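Local coordinates for type III effector Xcv3220-like C-terminal domain-containing protein (Xanthomonas campestris pv. vesicatoria, PDB 4FC9) that is a type III effector secreted into the plant host, represented here by its all-helical, bilobal C-terminal domain of unknown function, at residues 56-61 / 183-188. Numbering follows the deposited sequence.
Sequences FLEGAP and AVHIPE
The imidazole of His185 lies flat beneath the type II beta turn from Leu57 to Ala60, with Glu58 CA 3.5 Å from the ring centroid and 2° off the ring normal, a CH-pi contact over one face. His185 CB points toward the turn, and with CG anti to the carbonyl carbon (chi1 -55°) the ring comes to lie under Glu58. The peptide after Leu57 completes the tight part: His185 CD2 comes within 3.3 Å of Leu57 C. The turn is closed by Ala60 N donating to Leu57 O at 2.9 Å, and Ala60 CB points toward the 183-188 segment, 3.5 Å from His185 O and 4.1 Å from Pro187 CD. No direct hydrogen bond joins the segments; water links the looser flanks. One molecule accepts from Gly59 N at 2.7 Å and also bonds His185 ND1, while another donates to both Phe56 O and Ala183 O. Glu58 CB still touches His185 CE1, while the extended chain beyond carries the carboxylate out on the exposed side. Phe56 is buried among helices 32-49, 79-88 and 152-171, touching Met44, Leu81 and Val159; Ile186 packs on Met44 and Thr47. The two loops, which follow helices 32-49 and 152-171, meet beside them.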
ATOM      1  N   PHE A  56      -1.700 -13.842   1.993  1.00 19.82           N
ATOM      2  CA  PHE A  56      -0.986 -13.975   0.733  1.00 19.23           C
ATOM      3  C   PHE A  56      -0.709 -15.427   0.381  1.00 20.17           C
ATOM      4  O   PHE A  56      -0.242 -15.725  -0.715  1.00 23.60           O
ATOM      5  CB  PHE A  56       0.305 -13.154   0.761  1.00 20.63           C
ATOM      6  CG  PHE A  56       0.066 -11.672   0.874  1.00 20.59           C
ATOM      7  CD1 PHE A  56      -0.319 -10.935  -0.231  1.00 21.24           C
ATOM      8  CD2 PHE A  56       0.205 -11.022   2.089  1.00 19.55           C
ATOM      9  CE1 PHE A  56      -0.554  -9.569  -0.129  1.00 23.44           C
ATOM     10  CE2 PHE A  56      -0.026  -9.658   2.200  1.00 21.13           C
ATOM     11  CZ  PHE A  56      -0.406  -8.929   1.090  1.00 21.31           C
ATOM     12  N   LEU A  57      -1.010 -16.327   1.309  1.00 16.49           N
ATOM     13  CA  LEU A  57      -0.851 -17.751   1.056  1.00 18.69           C
ATOM     14  C   LEU A  57      -2.182 -18.473   1.157  1.00 23.95           C
ATOM     15  O   LEU A  57      -3.024 -18.131   1.986  1.00 27.76           O
ATOM     16  CB  LEU A  57       0.160 -18.371   2.025  1.00 18.48           C
ATOM     17  CG  LEU A  57       1.633 -18.011   1.833  1.00 18.68           C
ATOM     18  CD1 LEU A  57       2.452 -18.521   3.000  1.00 18.73           C
ATOM     19  CD2 LEU A  57       2.160 -18.568   0.522  1.00 19.33           C
ATOM     20  N   GLU A  58      -2.357 -19.470   0.296  1.00 22.21           N
ATOM     21  CA  GLU A  58      -3.530 -20.328   0.295  1.00 21.41           C
ATOM     22  C   GLU A  58      -3.868 -20.821   1.700  1.00 23.92           C
ATOM     23  O   GLU A  58      -3.013 -21.344   2.410  1.00 25.43           O
ATOM     24  CB  GLU A  58      -3.286 -21.515  -0.634  1.00 25.59           C
ATOM     25  CG  GLU A  58      -4.492 -22.400  -0.847  1.00 30.56           C
ATOM     26  CD  GLU A  58      -4.200 -23.569  -1.764  1.00 34.41           C
ATOM     27  OE1 GLU A  58      -3.013 -23.809  -2.068  1.00 39.98           O
ATOM     28  OE2 GLU A  58      -5.156 -24.250  -2.179  1.00 36.07           O
ATOM     29  N   GLY A  59      -5.119 -20.625   2.102  1.00 27.02           N
ATOM     30  CA  GLY A  59      -5.584 -21.047   3.411  1.00 25.96           C
ATOM     31  C   GLY A  59      -5.310 -20.062   4.527  1.00 23.36           C
ATOM     32  O   GLY A  59      -5.695 -20.297   5.668  1.00 26.41           O
ATOM     33  N   ALA A  60      -4.648 -18.959   4.193  1.00 22.29           N
ATOM     34  CA  ALA A  60      -4.268 -17.942   5.170  1.00 22.07           C
ATOM     35  C   ALA A  60      -3.599 -18.515   6.423  1.00 22.65           C
ATOM     36  O   ALA A  60      -4.135 -18.398   7.522  1.00 24.92           O
ATOM     37  CB  ALA A  60      -5.474 -17.101   5.550  1.00 21.67           C
ATOM     38  N   PRO A  61      -2.416 -19.128   6.262  1.00 21.32           N
ATOM     39  CA  PRO A  61      -1.757 -19.735   7.419  1.00 20.37           C
ATOM     40  C   PRO A  61      -1.296 -18.678   8.414  1.00 20.93           C
ATOM     41  O   PRO A  61      -1.131 -17.514   8.046  1.00 17.12           O
ATOM     42  CB  PRO A  61      -0.545 -20.427   6.793  1.00 18.79           C
ATOM     43  CG  PRO A  61      -0.229 -19.595   5.612  1.00 16.66           C
ATOM     44  CD  PRO A  61      -1.563 -19.183   5.062  1.00 19.08           C
ATOM     45  N   ALA A 183      -3.697 -13.482  -6.019  1.00 26.12           N
ATOM     46  CA  ALA A 183      -4.679 -14.178  -5.214  1.00 25.06           C
ATOM     47  C   ALA A 183      -4.514 -13.773  -3.762  1.00 24.31           C
ATOM     48  O   ALA A 183      -3.414 -13.777  -3.232  1.00 28.05           O
ATOM     49  CB  ALA A 183      -4.516 -15.677  -5.367  1.00 29.09           C
ATOM     50  N   VAL A 184      -5.612 -13.411  -3.121  1.00 26.56           N
ATOM     51  CA  VAL A 184      -5.579 -13.124  -1.703  1.00 26.11           C
ATOM     52  C   VAL A 184      -6.488 -14.113  -0.997  1.00 24.93           C
ATOM     53  O   VAL A 184      -7.451 -14.616  -1.578  1.00 30.64           O
ATOM     54  CB  VAL A 184      -5.983 -11.664  -1.396  1.00 30.93           C
ATOM     55  CG1 VAL A 184      -5.352 -10.727  -2.413  1.00 33.28           C
ATOM     56  CG2 VAL A 184      -7.486 -11.503  -1.387  1.00 32.30           C
ATOM     57  N   HIS A 185      -6.165 -14.418   0.250  1.00 26.47           N
ATOM     58  CA  HIS A 185      -6.868 -15.471   0.955  1.00 25.86           C
ATOM     59  C   HIS A 185      -7.397 -15.001   2.294  1.00 24.68           C
ATOM     60  O   HIS A 185      -6.647 -14.811   3.246  1.00 27.15           O
ATOM     61  CB  HIS A 185      -5.967 -16.690   1.101  1.00 23.49           C
ATOM     62  CG  HIS A 185      -5.417 -17.175  -0.203  1.00 26.26           C
ATOM     63  ND1 HIS A 185      -6.088 -18.073  -1.005  1.00 28.23           N
ATOM     64  CD2 HIS A 185      -4.273 -16.867  -0.858  1.00 25.51           C
ATOM     65  CE1 HIS A 185      -5.373 -18.311  -2.090  1.00 29.07           C
ATOM     66  NE2 HIS A 185      -4.268 -17.590  -2.027  1.00 26.15           N
ATOM     67  N   ILE A 186      -8.705 -14.798   2.342  1.00 24.74           N
ATOM     68  CA  ILE A 186      -9.373 -14.345   3.545  1.00 28.85           C
ATOM     69  C   ILE A 186      -9.974 -15.548   4.254  1.00 32.51           C
ATOM     70  O   ILE A 186     -10.663 -16.356   3.628  1.00 37.80           O
ATOM     71  CB  ILE A 186     -10.491 -13.338   3.204  1.00 30.25           C
ATOM     72  CG1 ILE A 186      -9.939 -12.196   2.343  1.00 26.83           C
ATOM     73  CG2 ILE A 186     -11.156 -12.811   4.470  1.00 30.96           C
ATOM     74  CD1 ILE A 186      -8.747 -11.476   2.937  1.00 20.30           C
ATOM     75  N   PRO A 187      -9.700 -15.684   5.562  1.00 28.32           N
ATOM     76  CA  PRO A 187     -10.281 -16.748   6.379  1.00 31.47           C
ATOM     77  C   PRO A 187     -11.793 -16.821   6.217  1.00 42.61           C
ATOM     78  O   PRO A 187     -12.455 -15.793   6.049  1.00 40.63           O
ATOM     79  CB  PRO A 187      -9.934 -16.313   7.801  1.00 28.14           C
ATOM     80  CG  PRO A 187      -8.675 -15.566   7.654  1.00 24.21           C
ATOM     81  CD  PRO A 187      -8.761 -14.854   6.334  1.00 23.64           C
ATOM     82  N   GLU A 188     -12.330 -18.036   6.277  1.00 56.27           N
ATOM     83  CA  GLU A 188     -13.768 -18.266   6.197  1.00 68.12           C
ATOM     84  C   GLU A 188     -14.472 -17.683   7.425  1.00 75.62           C
ATOM     85  O   GLU A 188     -15.697 -17.754   7.552  1.00 80.90           O
ATOM     86  CB  GLU A 188     -14.049 -19.766   6.063  1.00 71.47           C
ATOM     87  CG  GLU A 188     -13.325 -20.421   4.886  1.00 71.83           C
ATOM     88  CD  GLU A 188     -13.547 -21.925   4.806  1.00 78.67           C
ATOM     89  OE1 GLU A 188     -14.113 -22.503   5.760  1.00 79.24           O
ATOM     90  OE2 GLU A 188     -13.152 -22.528   3.784  1.00 80.89           O
TER
HETATM   91  O   HOH W   1      -1.253 -15.194  -3.699  1.00 30.74           O
HETATM   92  O   HOH W   2      -7.467 -20.112   0.933  1.00 32.26           O